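Local coordinates for protein esterase E25 (Uncultured bacterium, PDB 4Q05) that probably hydrolyses ester bonds as a dimeric esterase of the GTSAG-motif subfamily of the bacterial hormone-sensitive lipase family, at residues A[238-243]-A[283-288]; A[243-248]-A[304-309]. All blocks are in the same frame, centred on the assembly; numbering follows the deposited sequence.

Interaction 1 (A[238-243]-A[283-288]); sequences DMSKTG and PLYGDL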
loop_
_atom_site.group_PDB
_atom_site.type_symbol
_atom_site.label_atom_id
_atom_site.label_comp_id
_atom_site.label_asym_id
_atom_site.label_seq_id
_atom_site.Cartn_x
_atom_site.Cartn_y
_atom_site.Cartn_z
ATOM N N ASP A 238 -1.209 -1.081 -15.735
ATOM C CA ASP A 238 -0.450 -2.031 -16.561
ATOM C C ASP A 238 -1.333 -3.220 -16.868
ATOM O O ASP A 238 -1.618 -4.027 -15.982
ATOM C CB ASP A 238 0.811 -2.499 -15.824
ATOM C CG ASP A 238 1.674 -3.437 -16.657
ATOM O OD1 ASP A 238 1.230 -3.877 -17.746
ATOM O OD2 ASP A 238 2.805 -3.740 -16.209
ATOM N N MET A 239 -1.782 -3.329 -18.118
ATOM C CA MET A 239 -2.713 -4.400 -18.472
ATOM C C MET A 239 -2.054 -5.602 -19.141
ATOM O O MET A 239 -2.744 -6.516 -19.569
ATOM C CB MET A 239 -3.868 -3.879 -19.325
ATOM C CG MET A 239 -4.659 -2.733 -18.669
ATOM S SD MET A 239 -5.119 -3.058 -16.940
ATOM C CE MET A 239 -6.011 -4.614 -17.082
ATOM N N SER A 240 -0.727 -5.599 -19.251
ATOM C CA SER A 240 -0.024 -6.844 -19.520
ATOM C C SER A 240 -0.145 -7.624 -18.231
ATOM O O SER A 240 -0.505 -7.056 -17.202
ATOM C CB SER A 240 1.451 -6.606 -19.865
ATOM O OG SER A 240 2.161 -6.086 -18.755
ATOM N N LYS A 241 0.154 -8.916 -18.264
ATOM C CA LYS A 241 0.075 -9.691 -17.048
ATOM C C LYS A 241 1.377 -9.526 -16.278
ATOM O O LYS A 241 2.127 -10.479 -16.049
ATOM C CB LYS A 241 -0.247 -11.160 -17.324
ATOM C CG LYS A 241 -0.871 -11.844 -16.115
ATOM C CD LYS A 241 -1.234 -13.286 -16.387
ATOM C CE LYS A 241 -1.774 -13.946 -15.117
ATOM N NZ LYS A 241 -2.084 -15.385 -15.351
ATOM N N THR A 242 1.636 -8.284 -15.892
ATOM C CA THR A 242 2.818 -7.955 -15.130
ATOM C C THR A 242 2.343 -7.319 -13.840
ATOM O O THR A 242 1.612 -6.333 -13.871
ATOM C CB THR A 242 3.692 -6.949 -15.882
ATOM O OG1 THR A 242 3.941 -7.430 -17.208
ATOM C CG2 THR A 242 5.017 -6.718 -15.141
ATOM N N GLY A 243 2.747 -7.901 -12.717
ATOM C CA GLY A 243 2.338 -7.426 -11.412
ATOM C C GLY A 243 2.075 -8.606 -10.498
ATOM O O GLY A 243 1.260 -9.472 -10.819
ATOM N N PRO A 283 -0.525 2.836 -19.404
ATOM C CA PRO A 283 0.094 4.148 -19.201
ATOM C C PRO A 283 1.186 4.174 -18.119
ATOM O O PRO A 283 1.972 5.121 -18.101
ATOM C CB PRO A 283 -1.085 5.038 -18.776
ATOM C CG PRO A 283 -2.293 4.338 -19.192
ATOM C CD PRO A 283 -1.990 2.871 -19.257
ATOM N N LEU A 284 1.219 3.182 -17.233
ATOM C CA LEU A 284 2.292 3.080 -16.243
ATOM C C LEU A 284 3.658 3.126 -16.933
ATOM O O LEU A 284 4.639 3.612 -16.364
ATOM C CB LEU A 284 2.174 1.773 -15.455
ATOM C CG LEU A 284 3.290 1.484 -14.449
ATOM C CD1 LEU A 284 3.426 2.656 -13.458
ATOM C CD2 LEU A 284 3.011 0.191 -13.713
ATOM N N TYR A 285 3.718 2.605 -18.156
ATOM C CA TYR A 285 4.971 2.566 -18.908
ATOM C C TYR A 285 5.346 3.908 -19.500
ATOM O O TYR A 285 6.473 4.097 -19.965
ATOM C CB TYR A 285 4.928 1.490 -20.001
ATOM C CG TYR A 285 4.936 0.123 -19.394
ATOM C CD1 TYR A 285 6.083 -0.371 -18.801
ATOM C CD2 TYR A 285 3.790 -0.652 -19.357
ATOM C CE1 TYR A 285 6.101 -1.604 -18.214
ATOM C CE2 TYR A 285 3.792 -1.895 -18.764
ATOM C CZ TYR A 285 4.951 -2.363 -18.197
ATOM O OH TYR A 285 4.975 -3.593 -17.600
ATOM N N GLY A 286 4.405 4.842 -19.487
ATOM C CA GLY A 286 4.690 6.165 -20.008
ATOM C C GLY A 286 5.310 7.036 -18.933
ATOM O O GLY A 286 5.494 6.605 -17.789
ATOM N N ASP A 287 5.608 8.274 -19.302
ATOM C CA ASP A 287 6.210 9.243 -18.398
ATOM C C ASP A 287 5.165 9.773 -17.426
ATOM O O ASP A 287 4.066 10.131 -17.835
ATOM C CB ASP A 287 6.775 10.412 -19.205
ATOM C CG ASP A 287 7.802 11.233 -18.425
ATOM O OD1 ASP A 287 7.904 11.087 -17.184
ATOM O OD2 ASP A 287 8.510 12.034 -19.071
ATOM N N LEU A 288 5.511 9.831 -16.143
ATOM C CA LEU A 288 4.598 10.354 -15.130
ATOM C C LEU A 288 5.092 11.665 -14.522
ATOM O O LEU A 288 4.453 12.222 -13.630
ATOM C CB LEU A 288 4.366 9.313 -14.030
ATOM C CG LEU A 288 3.800 7.978 -14.519
ATOM C CD1 LEU A 288 3.467 7.061 -13.344
ATOM C CD2 LEU A 288 2.567 8.216 -15.359
#
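The carboxylate of D238 and the ring of Y285 are the flat groups here, and their planes stand nearly at right angles, 79° apart. OD2 of D238 approaches the phenol end of the ring obliquely and makes a weak hydrogen bond with the hydroxyl, 2.6 Å from Y285 OH. Close to the plane of the ring, at its edge, sits the hydroxyl of S240, with OG 3.9 Å from Y285 OH; CG2 of T242 packs near the same phenol oxygen. The D238 side chain reaches across because its CG stands trans to the backbone N (chi1 -177°).

The other carboxylate oxygen serves its own loop. D238 OD1 accepts from S240 N at 3.0 Å on the anti side, closing an Asx turn, and from S240 OG at 2.6 Å on the syn side. S240 OG is in turn hydrogen-bonded to T242 OG1, 2.7 Å away, so a chain of hydroxyls runs back from the carboxylate along 240-242. Nearer the D238 backbone the contact turns apolar: L284 CD2 lies 4.1 Å from D238 CB.

The loop following strand 229-235 is thus joined to the short 3-10 turn 283-285. R310, from helix 305-317, forms a salt bridge with D238 OD2, the oxygen that also faces the tyrosine. A buried carboxylate with an arginine on one oxygen and a serine's N-H and hydroxyl on the other is well compensated, and this surrounding would probably keep D238 ionised.

Interaction 2 (A[243-248]-A[304-309]); sequences GDSYYI and LLSATV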
loop_
_atom_site.group_PDB
_atom_site.type_symbol
_atom_site.label_atom_id
_atom_site.label_comp_id
_atom_site.label_asym_id
_atom_site.label_seq_id
_atom_site.Cartn_x
_atom_site.Cartn_y
_atom_site.Cartn_z
ATOM N N GLY A 243 2.747 -7.901 -12.717
ATOM C CA GLY A 243 2.338 -7.426 -11.412
ATOM C C GLY A 243 2.075 -8.606 -10.498
ATOM O O GLY A 243 1.260 -9.472 -10.819
ATOM N N ASP A 244 2.789 -8.654 -9.376
ATOM C CA ASP A 244 2.622 -9.709 -8.383
ATOM C C ASP A 244 1.153 -10.048 -8.134
ATOM O O ASP A 244 0.776 -11.217 -8.084
ATOM C CB ASP A 244 3.263 -9.286 -7.057
ATOM C CG ASP A 244 4.731 -9.682 -6.952
ATOM O OD1 ASP A 244 5.277 -10.252 -7.916
ATOM O OD2 ASP A 244 5.337 -9.420 -5.891
ATOM N N SER A 245 0.328 -9.022 -7.959
ATOM C CA SER A 245 -1.050 -9.256 -7.545
ATOM C C SER A 245 -1.848 -10.046 -8.581
ATOM O O SER A 245 -2.778 -10.768 -8.228
ATOM C CB SER A 245 -1.759 -7.941 -7.180
ATOM O OG SER A 245 -1.778 -7.013 -8.267
ATOM N N TYR A 246 -1.506 -9.903 -9.855
ATOM C CA TYR A 246 -2.134 -10.747 -10.881
ATOM C C TYR A 246 -1.958 -12.224 -10.539
ATOM O O TYR A 246 -2.803 -13.052 -10.852
ATOM C CB TYR A 246 -1.511 -10.484 -12.252
ATOM C CG TYR A 246 -2.027 -9.266 -12.975
ATOM C CD1 TYR A 246 -3.387 -8.988 -13.032
ATOM C CD2 TYR A 246 -1.155 -8.406 -13.625
ATOM C CE1 TYR A 246 -3.868 -7.880 -13.730
ATOM C CE2 TYR A 246 -1.622 -7.295 -14.321
ATOM C CZ TYR A 246 -2.982 -7.046 -14.366
ATOM O OH TYR A 246 -3.449 -5.954 -15.040
ATOM N N TYR A 247 -0.839 -12.555 -9.906
ATOM C CA TYR A 247 -0.519 -13.951 -9.615
ATOM C C TYR A 247 -0.891 -14.307 -8.186
ATOM O O TYR A 247 -1.578 -15.297 -7.936
ATOM C CB TYR A 247 0.961 -14.222 -9.911
ATOM C CG TYR A 247 1.302 -13.930 -11.361
ATOM C CD1 TYR A 247 1.180 -14.911 -12.344
ATOM C CD2 TYR A 247 1.723 -12.667 -11.753
ATOM C CE1 TYR A 247 1.481 -14.635 -13.684
ATOM C CE2 TYR A 247 2.014 -12.386 -13.074
ATOM C CZ TYR A 247 1.896 -13.365 -14.036
ATOM O OH TYR A 247 2.195 -13.049 -15.354
ATOM N N ILE A 248 -0.464 -13.464 -7.252
ATOM C CA ILE A 248 -0.743 -13.688 -5.849
ATOM C C ILE A 248 -2.236 -13.636 -5.547
ATOM O O ILE A 248 -2.751 -14.435 -4.754
ATOM C CB ILE A 248 -0.029 -12.639 -4.983
ATOM C CG1 ILE A 248 1.496 -12.736 -5.173
ATOM C CG2 ILE A 248 -0.427 -12.805 -3.513
ATOM C CD1 ILE A 248 2.298 -11.743 -4.315
ATOM N N LEU A 304 -5.425 -5.775 -8.937
ATOM C CA LEU A 304 -4.649 -4.635 -9.440
ATOM C C LEU A 304 -3.879 -3.902 -8.337
ATOM O O LEU A 304 -3.433 -2.761 -8.526
ATOM C CB LEU A 304 -5.535 -3.631 -10.183
ATOM C CG LEU A 304 -6.333 -4.221 -11.356
ATOM C CD1 LEU A 304 -7.058 -3.111 -12.109
ATOM C CD2 LEU A 304 -5.395 -4.964 -12.288
ATOM N N LEU A 305 -3.720 -4.551 -7.196
ATOM C CA LEU A 305 -2.874 -3.997 -6.139
ATOM C C LEU A 305 -1.505 -3.575 -6.698
ATOM O O LEU A 305 -1.050 -2.460 -6.456
ATOM C CB LEU A 305 -2.704 -5.016 -5.012
ATOM C CG LEU A 305 -1.633 -4.706 -3.968
ATOM C CD1 LEU A 305 -1.930 -3.390 -3.249
ATOM C CD2 LEU A 305 -1.493 -5.867 -2.967
ATOM N N SER A 306 -0.856 -4.469 -7.451
ATOM C CA SER A 306 0.461 -4.185 -8.020
ATOM C C SER A 306 0.394 -2.999 -8.980
ATOM O O SER A 306 1.244 -2.099 -8.939
ATOM C CB SER A 306 1.027 -5.426 -8.746
ATOM O OG SER A 306 1.429 -6.421 -7.825
ATOM N N ALA A 307 -0.608 -2.988 -9.852
ATOM C CA ALA A 307 -0.748 -1.879 -10.801
ATOM C C ALA A 307 -0.815 -0.569 -10.031
ATOM O O ALA A 307 -0.266 0.460 -10.453
ATOM C CB ALA A 307 -2.013 -2.050 -11.671
ATOM N N THR A 308 -1.487 -0.614 -8.885
ATOM C CA THR A 308 -1.718 0.590 -8.110
ATOM C C THR A 308 -0.443 1.083 -7.428
ATOM O O THR A 308 -0.066 2.255 -7.547
ATOM C CB THR A 308 -2.810 0.363 -7.045
ATOM O OG1 THR A 308 -3.999 -0.114 -7.698
ATOM C CG2 THR A 308 -3.106 1.685 -6.294
ATOM N N VAL A 309 0.212 0.187 -6.711
ATOM C CA VAL A 309 1.359 0.589 -5.910
ATOM C C VAL A 309 2.556 0.864 -6.814
ATOM O O VAL A 309 3.397 1.700 -6.496
ATOM C CB VAL A 309 1.708 -0.439 -4.808
ATOM C CG1 VAL A 309 0.491 -0.675 -3.905
ATOM C CG2 VAL A 309 2.216 -1.748 -5.394
#
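L304 meets Y246 at the start of this contact, where two elements of the alpha/beta hydrolase fold, the short helix 244-248 and the first turn of helix 305-317, lie side by side; segments 244-248 and 305-309 run close to antiparallel (163°) with their axes 8.4 Å apart. L304 occupies the N-cap position of its helix. Its CB points away from 243-248, but CD2 returns and lies obliquely to the tyrosine ring, 3.6 Å from Y246 CE1. The same leucine also packs on H332 and T234, near the apparent nucleophile elbow. The phenol group of Y246 has its polar partner elsewhere, in the carbonyl of D238.

L305 comes next and adds a small apolar touch, CB against S245 CB.

S306 is the centre of the contact, for it and S245 exchange bonds, each hydroxyl taking the other's backbone N-H. S306 OG accepts from S245 N at 2.8 Å, and S245 OG accepts from S306 N at 2.8 Å, nearly straight at 167°. The S245 hydroxyl lies between backbone N and carbonyl carbon, which carries OG out to the facing segment; the same oxygen is also hydrogen-bonded to L303 O, just before that helix. S306 OG is likewise gripped twice, its second partner being E328 of the second subunit. The S306 side chain also comes close to the 243-248 backbone, with S306 CB 3.6 Å from G243 CA, a residue with no side chain to intervene. D244 beside it turns its carboxylate to the other chain, meeting R301 and T300 of the second subunit, so this pair of helices is part of the dimer interface.

Further on, T308 ties the first turn of its own helix: T308 OG1 donates to L304 O at 2.8 Å from above the carbonyl plane, 39° out of it.

Overall arrangement
Along the chain the segments alternate: 238-243 runs straight into 243-248, sharing G243, and their partners 283-288 and 304-309 follow later in the same order. The centres of the two interactions are 11 Å apart, on the same side of the chain's centre. Strand 229-235 leads into the first loop and strand 294-299 separates the two partner segments, both being neighbours in the central sheet. Helix 305-317 serves both sites, through R310 in interaction 1 and its first turn in interaction 2. Y247 OH, 2.7 Å from K241 O, probably adds a hydrogen bond between them. Both contacts touch the second subunit, linking this loop-and-helix region to dimerization.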